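Nicotinate-nucleotide diphosphorylase (Carboxylating) (Streptococcus pyogenes GA06023, PDB 5HUO) catalyses the conversion of quinolinate and phosphoribosyl diphosphate to nicotinate mononucleotide, carbon dioxide and diphosphate, a step of NAD biosynthesis. Local coordinates at residues T83-V88 with L116-S121; D107-G112 with K300-S305; V131-L136 with F304-L309. All coordinates share one frame; numbering follows the deposited sequence.

Contact 1 of 3, residues T83-V88 with L116-S121; sequences TVFQRV and LEIIGS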
ATOM      1  N   THR A  83      10.153  -7.035  22.617  1.00 89.72           N
ATOM      2  CA  THR A  83       8.985  -7.592  21.988  1.00 90.37           C
ATOM      3  C   THR A  83       9.019  -7.255  20.503  1.00 90.35           C
ATOM      4  O   THR A  83       8.399  -7.986  19.693  1.00 91.03           O
ATOM      5  CB  THR A  83       7.641  -7.167  22.600  1.00 90.75           C
ATOM      6  OG1 THR A  83       7.405  -5.835  22.296  1.00 90.39           O
ATOM      7  CG2 THR A  83       7.627  -7.297  24.048  1.00 90.85           C
ATOM      8  N   VAL A  84       9.716  -6.182  20.140  1.00 89.74           N
ATOM      9  CA  VAL A  84       9.909  -5.893  18.720  1.00 89.82           C
ATOM     10  C   VAL A  84      10.768  -6.960  18.054  1.00 90.06           C
ATOM     11  O   VAL A  84      10.459  -7.520  17.031  1.00 90.69           O
ATOM     12  CB  VAL A  84      10.614  -4.575  18.502  1.00 89.20           C
ATOM     13  CG1 VAL A  84      10.834  -4.341  17.039  1.00 89.43           C
ATOM     14  CG2 VAL A  84       9.792  -3.442  19.029  1.00 89.08           C
ATOM     15  N   PHE A  85      11.866  -7.247  18.727  1.00 89.67           N
ATOM     16  CA  PHE A  85      12.783  -8.371  18.368  1.00 89.96           C
ATOM     17  C   PHE A  85      12.017  -9.674  18.142  1.00 90.83           C
ATOM     18  O   PHE A  85      12.142 -10.313  17.110  1.00 91.42           O
ATOM     19  CB  PHE A  85      13.820  -8.579  19.476  1.00 89.59           C
ATOM     20  CG  PHE A  85      14.649  -9.803  19.309  1.00 90.00           C
ATOM     21  CD1 PHE A  85      15.813  -9.764  18.585  1.00 89.95           C
ATOM     22  CD2 PHE A  85      14.277 -10.987  19.895  1.00 90.55           C
ATOM     23  CE1 PHE A  85      16.574 -10.916  18.426  1.00 90.45           C
ATOM     24  CE2 PHE A  85      15.050 -12.116  19.791  1.00 91.02           C
ATOM     25  CZ  PHE A  85      16.191 -12.099  19.044  1.00 90.98           C
ATOM     26  N   GLN A  86      11.177  -9.984  19.103  1.00 91.02           N
ATOM     27  CA  GLN A  86      10.384 -11.211  19.039  1.00 91.95           C
ATOM     28  C   GLN A  86       9.441 -11.241  17.826  1.00 92.68           C
ATOM     29  O   GLN A  86       9.234 -12.273  17.189  1.00 93.59           O
ATOM     30  CB  GLN A  86       9.562 -11.410  20.328  1.00 92.13           C
ATOM     31  CG  GLN A  86      10.446 -11.699  21.510  1.00 91.80           C
ATOM     32  CD  GLN A  86       9.693 -11.977  22.787  1.00 92.17           C
ATOM     33  OE1 GLN A  86       9.783 -11.202  23.742  1.00 91.71           O
ATOM     34  NE2 GLN A  86       8.942 -13.055  22.822  1.00 93.11           N
ATOM     35  N   ARG A  87       8.828 -10.092  17.581  1.00 92.38           N
ATOM     36  CA  ARG A  87       7.753  -9.988  16.571  1.00 93.19           C
ATOM     37  C   ARG A  87       8.275 -10.226  15.168  1.00 93.64           C
ATOM     38  O   ARG A  87       7.598 -10.758  14.331  1.00 94.70           O
ATOM     39  CB  ARG A  87       7.053  -8.623  16.686  1.00 92.79           C
ATOM     40  CG  ARG A  87       5.855  -8.489  15.777  1.00 93.72           C
ATOM     41  CD  ARG A  87       4.784  -9.504  16.071  1.00 94.78           C
ATOM     42  NE  ARG A  87       3.618  -9.292  15.255  1.00 95.78           N
ATOM     43  CZ  ARG A  87       2.738 -10.231  14.907  1.00 97.10           C
ATOM     44  NH1 ARG A  87       1.737  -9.950  14.103  1.00 98.10           N
ATOM     45  NH2 ARG A  87       2.827 -11.448  15.328  1.00 97.59           N
ATOM     46  N   VAL A  88       9.514  -9.881  14.945  1.00 93.01           N
ATOM     47  CA  VAL A  88      10.139 -10.139  13.642  1.00 93.53           C
ATOM     48  C   VAL A  88      10.052 -11.630  13.307  1.00 94.63           C
ATOM     49  O   VAL A  88       9.720 -12.004  12.173  1.00 95.69           O
ATOM     50  CB  VAL A  88      11.601  -9.704  13.597  1.00 92.78           C
ATOM     51  CG1 VAL A  88      12.246 -10.114  12.292  1.00 93.51           C
ATOM     52  CG2 VAL A  88      11.727  -8.211  13.758  1.00 91.92           C
ATOM     53  N   LEU A 116      17.283 -14.001  25.903  1.00 91.83           N
ATOM     54  CA  LEU A 116      16.241 -14.866  25.372  1.00 92.35           C
ATOM     55  C   LEU A 116      16.811 -16.128  24.712  1.00 93.02           C
ATOM     56  O   LEU A 116      17.908 -16.119  24.177  1.00 92.89           O
ATOM     57  CB  LEU A 116      15.431 -14.129  24.297  1.00 91.90           C
ATOM     58  CG  LEU A 116      14.139 -13.465  24.660  1.00 91.77           C
ATOM     59  CD1 LEU A 116      13.361 -13.267  23.374  1.00 91.75           C
ATOM     60  CD2 LEU A 116      13.264 -14.225  25.628  1.00 92.52           C
ATOM     61  N   GLU A 117      15.973 -17.161  24.697  1.00 93.99           N
ATOM     62  CA  GLU A 117      16.163 -18.294  23.851  1.00 96.44           C
ATOM     63  C   GLU A 117      15.068 -18.291  22.853  1.00 96.07           C
ATOM     64  O   GLU A 117      13.925 -18.059  23.164  1.00 95.70           O
ATOM     65  CB  GLU A 117      16.165 -19.563  24.654  1.00100.66           C
ATOM     66  CG  GLU A 117      17.501 -19.810  25.348  1.00103.91           C
ATOM     67  CD  GLU A 117      17.432 -20.843  26.482  1.00108.83           C
ATOM     68  OE1 GLU A 117      16.361 -21.040  27.098  1.00108.55           O
ATOM     69  OE2 GLU A 117      18.512 -21.422  26.776  1.00115.09           O
ATOM     70  N   ILE A 118      15.457 -18.494  21.616  1.00 96.90           N
ATOM     71  CA  ILE A 118      14.528 -18.522  20.494  1.00 98.48           C
ATOM     72  C   ILE A 118      14.417 -19.946  19.904  1.00100.79           C
ATOM     73  O   ILE A 118      15.420 -20.523  19.490  1.00100.67           O
ATOM     74  CB  ILE A 118      14.958 -17.575  19.364  1.00 98.01           C
ATOM     75  CG1 ILE A 118      15.117 -16.175  19.860  1.00 96.23           C
ATOM     76  CG2 ILE A 118      13.903 -17.558  18.242  1.00 99.41           C
ATOM     77  CD1 ILE A 118      16.530 -15.825  20.251  1.00 96.34           C
ATOM     78  N   ILE A 119      13.191 -20.478  19.843  1.00102.88           N
ATOM     79  CA  ILE A 119      12.948 -21.865  19.396  1.00106.17           C
ATOM     80  C   ILE A 119      12.044 -21.938  18.185  1.00106.60           C
ATOM     81  O   ILE A 119      10.958 -21.429  18.186  1.00106.18           O
ATOM     82  CB  ILE A 119      12.305 -22.737  20.469  1.00108.16           C
ATOM     83  CG1 ILE A 119      13.259 -22.970  21.608  1.00109.95           C
ATOM     84  CG2 ILE A 119      11.936 -24.083  19.910  1.00110.31           C
ATOM     85  CD1 ILE A 119      13.050 -21.974  22.730  1.00110.68           C
ATOM     86  N   GLY A 120      12.540 -22.599  17.164  1.00107.70           N
ATOM     87  CA  GLY A 120      11.800 -22.779  15.935  1.00109.28           C
ATOM     88  C   GLY A 120      12.640 -23.450  14.861  1.00111.43           C
ATOM     89  O   GLY A 120      13.765 -23.889  15.091  1.00112.24           O
ATOM     90  N   SER A 121      12.152 -23.417  13.635  1.00113.45           N
ATOM     91  CA  SER A 121      12.890 -24.051  12.552  1.00115.48           C
ATOM     92  C   SER A 121      14.147 -23.241  12.231  1.00114.10           C
ATOM     93  O   SER A 121      14.163 -22.018  12.305  1.00111.53           O
ATOM     94  CB  SER A 121      12.062 -24.225  11.291  1.00117.38           C
ATOM     95  OG  SER A 121      11.843 -22.984  10.698  1.00117.68           O
TER
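F85 and Q86 of helix 82-92 meet L116 and I118 of strand 114-119 across two segments that run nearly the same way: their short axes diverge by 12° and come no closer than 11.0 Å. The nearest pair of alpha carbons, CA of Q86 and CA of I118, is still 8.5 Å apart, so side chains alone bridge the gap. L116 and I118, two apart on the strand, both point toward the helix, while E117 between them points away, as the alternation of a beta strand requires.

The F85 ring is carried toward the strand by a first torsion that sets CG opposite the backbone N (chi1 171°). F85 and I118 come from opposite directions, and CD1 of I118 sits at the ring edge, in its plane, 3.9 Å from CZ of F85. L116 CD1 reaches the same ring obliquely, 4.1 Å from CE2 of F85. That methyl also touches Q86, whose CG lies 3.8 Å from L116 CD1; the Q86 and L116 side chains cross at about a right angle. The contact continues from CG to the amide carbon, CD of Q86, 3.9 Å from L116 CD1.

F97 of the adjacent strand 95-98 is touched by both Q86 and L116, L71 of strand 66-73 by both F85 and L116, and F89 packs edge-to-face with F85. The helix therefore lies against one face of the four-stranded antiparallel sheet of the N-terminal domain. The attachment rests on apolar packing, with no hydrogen bond between the segments.

Contact 2 of 3, residues D107-G112 with K300-S305; sequences DRLTSG and KSLDFS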
ATOM      1  N   ASP A 107      15.273  -3.121  31.796  1.00 90.59           N
ATOM      2  CA  ASP A 107      16.243  -3.836  32.663  1.00 91.17           C
ATOM      3  C   ASP A 107      17.637  -3.557  32.254  1.00 90.94           C
ATOM      4  O   ASP A 107      17.899  -3.318  31.113  1.00 90.26           O
ATOM      5  CB  ASP A 107      16.041  -5.346  32.632  1.00 91.36           C
ATOM      6  CG  ASP A 107      14.774  -5.803  33.340  1.00 91.96           C
ATOM      7  OD1 ASP A 107      14.075  -4.956  33.933  1.00 92.26           O
ATOM      8  OD2 ASP A 107      14.441  -7.009  33.266  1.00 92.20           O
ATOM      9  N   ARG A 108      18.527  -3.542  33.220  1.00 93.22           N
ATOM     10  CA  ARG A 108      19.951  -3.305  32.961  1.00 95.69           C
ATOM     11  C   ARG A 108      20.563  -4.567  32.408  1.00 93.27           C
ATOM     12  O   ARG A 108      20.187  -5.635  32.798  1.00 94.86           O
ATOM     13  CB  ARG A 108      20.707  -2.765  34.181  1.00100.83           C
ATOM     14  CG  ARG A 108      20.386  -1.281  34.410  1.00110.50           C
ATOM     15  CD  ARG A 108      21.583  -0.419  34.867  1.00123.69           C
ATOM     16  NE  ARG A 108      21.213   0.798  35.641  1.00137.00           N
ATOM     17  CZ  ARG A 108      21.035   0.851  36.976  1.00148.16           C
ATOM     18  NH1 ARG A 108      21.171  -0.245  37.757  1.00151.05           N
ATOM     19  NH2 ARG A 108      20.695   2.012  37.545  1.00151.47           N
ATOM     20  N   LEU A 109      21.492  -4.414  31.480  1.00 91.10           N
ATOM     21  CA  LEU A 109      22.207  -5.525  30.830  1.00 91.03           C
ATOM     22  C   LEU A 109      23.705  -5.449  31.105  1.00 91.59           C
ATOM     23  O   LEU A 109      24.315  -4.376  31.295  1.00 91.79           O
ATOM     24  CB  LEU A 109      22.049  -5.492  29.342  1.00 90.24           C
ATOM     25  CG  LEU A 109      20.649  -5.534  28.787  1.00 89.73           C
ATOM     26  CD1 LEU A 109      20.614  -5.130  27.332  1.00 89.09           C
ATOM     27  CD2 LEU A 109      20.092  -6.906  28.967  1.00 90.01           C
ATOM     28  N   THR A 110      24.274  -6.624  31.177  1.00 92.00           N
ATOM     29  CA  THR A 110      25.700  -6.781  31.298  1.00 93.25           C
ATOM     30  C   THR A 110      26.118  -7.784  30.290  1.00 93.81           C
ATOM     31  O   THR A 110      25.446  -8.794  30.127  1.00 95.98           O
ATOM     32  CB  THR A 110      26.048  -7.346  32.679  1.00 94.49           C
ATOM     33  OG1 THR A 110      25.563  -6.459  33.668  1.00 95.04           O
ATOM     34  CG2 THR A 110      27.517  -7.480  32.857  1.00 95.96           C
ATOM     35  N   SER A 111      27.274  -7.570  29.701  1.00 93.62           N
ATOM     36  CA  SER A 111      27.776  -8.475  28.690  1.00 93.76           C
ATOM     37  C   SER A 111      27.844  -9.932  29.171  1.00 94.52           C
ATOM     38  O   SER A 111      28.342 -10.243  30.260  1.00 95.48           O
ATOM     39  CB  SER A 111      29.146  -8.031  28.199  1.00 94.15           C
ATOM     40  OG  SER A 111      29.705  -8.981  27.326  1.00 95.17           O
ATOM     41  N   GLY A 112      27.340 -10.797  28.291  1.00 93.72           N
ATOM     42  CA  GLY A 112      27.260 -12.223  28.501  1.00 93.41           C
ATOM     43  C   GLY A 112      25.908 -12.679  28.971  1.00 93.28           C
ATOM     44  O   GLY A 112      25.685 -13.883  29.113  1.00 93.82           O
ATOM     45  N   LYS A 300      24.508   5.494  19.649  1.00 98.90           N
ATOM     46  CA  LYS A 300      25.276   4.318  19.276  1.00101.05           C
ATOM     47  C   LYS A 300      24.398   3.117  19.463  1.00 97.28           C
ATOM     48  O   LYS A 300      23.600   3.094  20.377  1.00 99.54           O
ATOM     49  CB  LYS A 300      26.532   4.207  20.130  1.00106.76           C
ATOM     50  CG  LYS A 300      27.595   5.187  19.689  1.00117.18           C
ATOM     51  CD  LYS A 300      28.838   5.091  20.575  1.00128.74           C
ATOM     52  CE  LYS A 300      30.050   5.901  20.060  1.00139.20           C
ATOM     53  NZ  LYS A 300      31.364   5.455  20.635  1.00142.21           N
ATOM     54  N   SER A 301      24.491   2.118  18.615  1.00 95.42           N
ATOM     55  CA  SER A 301      23.658   0.964  18.854  1.00 94.30           C
ATOM     56  C   SER A 301      24.329   0.120  19.933  1.00 93.69           C
ATOM     57  O   SER A 301      25.508   0.198  20.101  1.00 96.58           O
ATOM     58  CB  SER A 301      23.285   0.181  17.579  1.00 94.73           C
ATOM     59  OG  SER A 301      24.438  -0.116  16.891  1.00 98.94           O
ATOM     60  N   LEU A 302      23.551  -0.669  20.658  1.00 91.38           N
ATOM     61  CA  LEU A 302      24.076  -1.529  21.693  1.00 91.76           C
ATOM     62  C   LEU A 302      24.311  -2.917  21.129  1.00 93.26           C
ATOM     63  O   LEU A 302      23.421  -3.516  20.539  1.00 93.87           O
ATOM     64  CB  LEU A 302      23.095  -1.616  22.852  1.00 90.66           C
ATOM     65  CG  LEU A 302      23.647  -2.181  24.157  1.00 90.89           C
ATOM     66  CD1 LEU A 302      24.481  -1.086  24.817  1.00 92.38           C
ATOM     67  CD2 LEU A 302      22.503  -2.589  25.096  1.00 89.52           C
ATOM     68  N   ASP A 303      25.483  -3.476  21.396  1.00 95.33           N
ATOM     69  CA  ASP A 303      25.865  -4.771  20.835  1.00 96.74           C
ATOM     70  C   ASP A 303      25.149  -6.016  21.512  1.00 93.70           C
ATOM     71  O   ASP A 303      25.029  -6.095  22.774  1.00 96.91           O
ATOM     72  CB  ASP A 303      27.374  -4.892  20.856  1.00101.99           C
ATOM     73  CG  ASP A 303      27.901  -6.027  19.915  1.00111.09           C
ATOM     74  OD1 ASP A 303      27.176  -6.510  19.006  1.00110.69           O
ATOM     75  OD2 ASP A 303      29.069  -6.452  20.102  1.00116.46           O
ATOM     76  N   PHE A 304      24.600  -6.889  20.669  1.00 89.42           N
ATOM     77  CA  PHE A 304      24.034  -8.177  21.044  1.00 88.85           C
ATOM     78  C   PHE A 304      24.534  -9.204  20.014  1.00 90.14           C
ATOM     79  O   PHE A 304      24.983  -8.825  18.949  1.00 91.17           O
ATOM     80  CB  PHE A 304      22.495  -8.228  20.956  1.00 87.36           C
ATOM     81  CG  PHE A 304      21.766  -7.423  21.985  1.00 86.06           C
ATOM     82  CD1 PHE A 304      21.581  -6.036  21.813  1.00 85.74           C
ATOM     83  CD2 PHE A 304      21.228  -8.014  23.090  1.00 85.28           C
ATOM     84  CE1 PHE A 304      20.898  -5.286  22.734  1.00 84.68           C
ATOM     85  CE2 PHE A 304      20.521  -7.270  24.033  1.00 84.24           C
ATOM     86  CZ  PHE A 304      20.360  -5.916  23.860  1.00 83.93           C
ATOM     87  N   SER A 305      24.424 -10.498  20.336  1.00 90.93           N
ATOM     88  CA  SER A 305      24.617 -11.514  19.351  1.00 93.60           C
ATOM     89  C   SER A 305      23.681 -12.683  19.597  1.00 93.82           C
ATOM     90  O   SER A 305      23.196 -12.905  20.669  1.00 92.12           O
ATOM     91  CB  SER A 305      26.048 -11.993  19.336  1.00 97.20           C
ATOM     92  OG  SER A 305      26.236 -13.011  20.319  1.00102.29           O
TER
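L109, on the short strand 108-109, meets L302 and F304 where the chain comes back from the C-terminal part of the sequence to the sheet of the N-terminal domain. CD1 of L109 does all of the touching from its side: it lies 3.6 Å from CZ of F304 and 3.9 Å from CD2 of L302, inserted as one methyl against two apolar partners. The closest alpha carbons, CA of L109 and CA of L302, are 10.1 Å apart, so the segments meet through side-chain ends without backbone pairing.

Strand 108-109 forms a two-stranded antiparallel pair with 77-78, held in part by a backbone bond between L109 and G77. Strand 304-311, which F304 begins, is an outermost strand of the four-stranded antiparallel sheet within this chain. The contact thus sets the small two-stranded sheet against the entry to that edge strand.

L109 CD1 approaches the F304 ring obliquely, and the two side chains cross at about a right angle. L302 turns its CG opposite the backbone N (chi1 -165°), which carries CD2 toward L109. All three residues are buried: L79 and F103 also touch L109, and helix 122-153 covers L302 and F304 through S140. Just upstream, S301 N bonds to S298 OG, and S301 OG to H297 O, of the second subunit, within the hexamer built from three homodimers.

Contact 3 of 3, residues V131-L136 with F304-L309; sequences VALNFL and FSMKGL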
ATOM      1  N   VAL A 131      17.575  -8.751  10.975  1.00 92.55           N
ATOM      2  CA  VAL A 131      16.529  -7.715  11.075  1.00 92.14           C
ATOM      3  C   VAL A 131      16.088  -7.539  12.515  1.00 91.27           C
ATOM      4  O   VAL A 131      15.954  -6.440  13.010  1.00 90.60           O
ATOM      5  CB  VAL A 131      15.304  -8.045  10.186  1.00 93.07           C
ATOM      6  CG1 VAL A 131      14.133  -7.156  10.527  1.00 92.68           C
ATOM      7  CG2 VAL A 131      15.680  -7.867   8.726  1.00 93.98           C
ATOM      8  N   ALA A 132      15.878  -8.662  13.164  1.00 91.44           N
ATOM      9  CA  ALA A 132      15.485  -8.654  14.560  1.00 90.82           C
ATOM     10  C   ALA A 132      16.532  -7.922  15.395  1.00 90.03           C
ATOM     11  O   ALA A 132      16.194  -6.997  16.140  1.00 89.44           O
ATOM     12  CB  ALA A 132      15.267 -10.022  15.085  1.00 91.28           C
ATOM     13  N   LEU A 133      17.797  -8.288  15.216  1.00 90.15           N
ATOM     14  CA  LEU A 133      18.889  -7.627  15.961  1.00 89.59           C
ATOM     15  C   LEU A 133      19.033  -6.156  15.649  1.00 89.20           C
ATOM     16  O   LEU A 133      19.267  -5.344  16.509  1.00 88.70           O
ATOM     17  CB  LEU A 133      20.218  -8.328  15.685  1.00 89.99           C
ATOM     18  CG  LEU A 133      20.429  -9.694  16.361  1.00 90.35           C
ATOM     19  CD1 LEU A 133      21.674 -10.334  15.813  1.00 90.91           C
ATOM     20  CD2 LEU A 133      20.522  -9.593  17.878  1.00 89.89           C
ATOM     21  N   ASN A 134      18.902  -5.821  14.394  1.00 89.57           N
ATOM     22  CA  ASN A 134      18.962  -4.428  13.976  1.00 89.35           C
ATOM     23  C   ASN A 134      17.962  -3.578  14.746  1.00 88.84           C
ATOM     24  O   ASN A 134      18.300  -2.496  15.221  1.00 88.46           O
ATOM     25  CB  ASN A 134      18.734  -4.290  12.474  1.00 90.02           C
ATOM     26  CG  ASN A 134      19.958  -4.696  11.648  1.00 90.61           C
ATOM     27  OD1 ASN A 134      21.013  -4.964  12.187  1.00 90.46           O
ATOM     28  ND2 ASN A 134      19.819  -4.724  10.339  1.00 91.38           N
ATOM     29  N   PHE A 135      16.740  -4.076  14.932  1.00 88.93           N
ATOM     30  CA  PHE A 135      15.773  -3.337  15.756  1.00 88.55           C
ATOM     31  C   PHE A 135      16.272  -3.269  17.183  1.00 88.08           C
ATOM     32  O   PHE A 135      16.425  -2.217  17.731  1.00 87.75           O
ATOM     33  CB  PHE A 135      14.380  -3.937  15.700  1.00 88.90           C
ATOM     34  CG  PHE A 135      13.577  -3.492  14.505  1.00 89.40           C
ATOM     35  CD1 PHE A 135      12.963  -2.289  14.489  1.00 89.26           C
ATOM     36  CD2 PHE A 135      13.475  -4.316  13.353  1.00 90.16           C
ATOM     37  CE1 PHE A 135      12.277  -1.866  13.377  1.00 89.83           C
ATOM     38  CE2 PHE A 135      12.764  -3.899  12.247  1.00 90.79           C
ATOM     39  CZ  PHE A 135      12.162  -2.665  12.265  1.00 90.61           C
ATOM     40  N   LEU A 136      16.561  -4.418  17.753  1.00 88.18           N
ATOM     41  CA  LEU A 136      16.957  -4.519  19.169  1.00 87.93           C
ATOM     42  C   LEU A 136      18.186  -3.703  19.513  1.00 87.70           C
ATOM     43  O   LEU A 136      18.234  -3.002  20.511  1.00 87.50           O
ATOM     44  CB  LEU A 136      17.202  -5.943  19.544  1.00 88.24           C
ATOM     45  CG  LEU A 136      17.396  -6.174  21.050  1.00 88.17           C
ATOM     46  CD1 LEU A 136      16.088  -6.061  21.786  1.00 88.18           C
ATOM     47  CD2 LEU A 136      18.028  -7.533  21.293  1.00 88.57           C
ATOM     48  N   PHE A 304      24.600  -6.889  20.669  1.00 89.42           N
ATOM     49  CA  PHE A 304      24.034  -8.177  21.044  1.00 88.85           C
ATOM     50  C   PHE A 304      24.534  -9.204  20.014  1.00 90.14           C
ATOM     51  O   PHE A 304      24.983  -8.825  18.949  1.00 91.17           O
ATOM     52  CB  PHE A 304      22.495  -8.228  20.956  1.00 87.36           C
ATOM     53  CG  PHE A 304      21.766  -7.423  21.985  1.00 86.06           C
ATOM     54  CD1 PHE A 304      21.581  -6.036  21.813  1.00 85.74           C
ATOM     55  CD2 PHE A 304      21.228  -8.014  23.090  1.00 85.28           C
ATOM     56  CE1 PHE A 304      20.898  -5.286  22.734  1.00 84.68           C
ATOM     57  CE2 PHE A 304      20.521  -7.270  24.033  1.00 84.24           C
ATOM     58  CZ  PHE A 304      20.360  -5.916  23.860  1.00 83.93           C
ATOM     59  N   SER A 305      24.424 -10.498  20.336  1.00 90.93           N
ATOM     60  CA  SER A 305      24.617 -11.514  19.351  1.00 93.60           C
ATOM     61  C   SER A 305      23.681 -12.683  19.597  1.00 93.82           C
ATOM     62  O   SER A 305      23.196 -12.905  20.669  1.00 92.12           O
ATOM     63  CB  SER A 305      26.048 -11.993  19.336  1.00 97.20           C
ATOM     64  OG  SER A 305      26.236 -13.011  20.319  1.00102.29           O
ATOM     65  N   MET A 306      23.417 -13.419  18.535  1.00 97.50           N
ATOM     66  CA  MET A 306      22.634 -14.666  18.579  1.00 98.02           C
ATOM     67  C   MET A 306      23.584 -15.798  18.251  1.00101.93           C
ATOM     68  O   MET A 306      24.168 -15.840  17.167  1.00103.11           O
ATOM     69  CB  MET A 306      21.518 -14.667  17.581  1.00 98.23           C
ATOM     70  CG  MET A 306      20.276 -14.059  18.115  1.00 97.29           C
ATOM     71  SD  MET A 306      18.986 -13.857  16.875  1.00102.27           S
ATOM     72  CE  MET A 306      18.857 -15.482  16.123  1.00103.13           C
ATOM     73  N   LYS A 307      23.742 -16.693  19.203  1.00103.78           N
ATOM     74  CA  LYS A 307      24.749 -17.735  19.137  1.00107.62           C
ATOM     75  C   LYS A 307      24.237 -18.996  19.834  1.00107.19           C
ATOM     76  O   LYS A 307      23.183 -18.997  20.483  1.00104.69           O
ATOM     77  CB  LYS A 307      26.072 -17.231  19.808  1.00111.00           C
ATOM     78  CG  LYS A 307      27.157 -16.823  18.845  1.00117.53           C
ATOM     79  CD  LYS A 307      28.024 -15.706  19.389  1.00124.23           C
ATOM     80  CE  LYS A 307      28.931 -15.103  18.279  1.00134.04           C
ATOM     81  NZ  LYS A 307      29.575 -13.779  18.651  1.00134.30           N
ATOM     82  N   GLY A 308      25.009 -20.064  19.710  1.00107.87           N
ATOM     83  CA  GLY A 308      24.714 -21.294  20.411  1.00108.49           C
ATOM     84  C   GLY A 308      23.560 -22.064  19.800  1.00107.35           C
ATOM     85  O   GLY A 308      22.725 -22.619  20.526  1.00109.51           O
ATOM     86  N   LEU A 309      23.563 -22.145  18.496  1.00108.24           N
ATOM     87  CA  LEU A 309      22.554 -22.882  17.791  1.00110.54           C
ATOM     88  C   LEU A 309      22.721 -24.376  18.030  1.00114.90           C
ATOM     89  O   LEU A 309      23.800 -24.927  17.852  1.00116.26           O
ATOM     90  CB  LEU A 309      22.637 -22.637  16.307  1.00111.51           C
ATOM     91  CG  LEU A 309      21.661 -23.423  15.428  1.00113.19           C
ATOM     92  CD1 LEU A 309      20.261 -22.986  15.679  1.00112.15           C
ATOM     93  CD2 LEU A 309      21.934 -23.236  13.970  1.00115.16           C
TER
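L136 stands over the F304 ring, its CD2 methyl set almost exactly on the ring axis: 3.5 Å from the centroid and 5° off the normal. This is a CH-pi contact over the face, and the nearly even spacing from the six ring carbons, with CD2 of F304 at 3.7 Å from CD2 of L136, confirms the centring. The leucine comes down at about a right angle to the phenylalanine side chain, and its first torsion, with CG opposite the backbone N (chi1 -171°), aims the branch at the ring.

One turn earlier on the helix, L133 addresses the root of the same phenylalanine: its CD2 lies 3.9 Å from CB of F304. L133 also reaches the next inward-pointing strand residue, M306, through a looser approach of 4.4 Å between CG of L133 and SD of M306. F304 and M306 both point toward the helix and S305 between them away, so the strand presents F304 to both leucines and M306 to L133. No hydrogen bond links the segments; the contact is apolar, and all four residues are buried. Beside it, N134 ND2 bonds to R164 O of the second subunit.

The axes of segments 131-136 and 304-309 run roughly antiparallel (154°) and approach to 9.3 Å. Strand 304-311 pairs with strand 66-73 through the backbone bonds of S305 with F72 and K307 with S70, and L71 of that strand touches both L133 and L136. Elsewhere on the helix, A132 packs on F85 and F89 of helix 82-92, and F135 on L42 and A45 of helix 35-49.

In the fold
From the N terminus, contact 1 closes first, joining helix 82-92 to strand 114-119 over 27 intervening residues. Contact 2 opens inside that loop, at 107-112, and closes only at 300-305, so the two cross along the chain. Contact 3 opens at 131-136, after contact 1 has closed, and ends on the same strand as contact 2, sharing F304 and S305. The last two contacts therefore span the C-terminal part of the sequence and bring its final strand back to the N-terminal domain. Contacts 1 and 3, with centres about 9 Å apart, also touch directly where helix 82-92 packs on helix 122-153, and both reach the same four-stranded sheet.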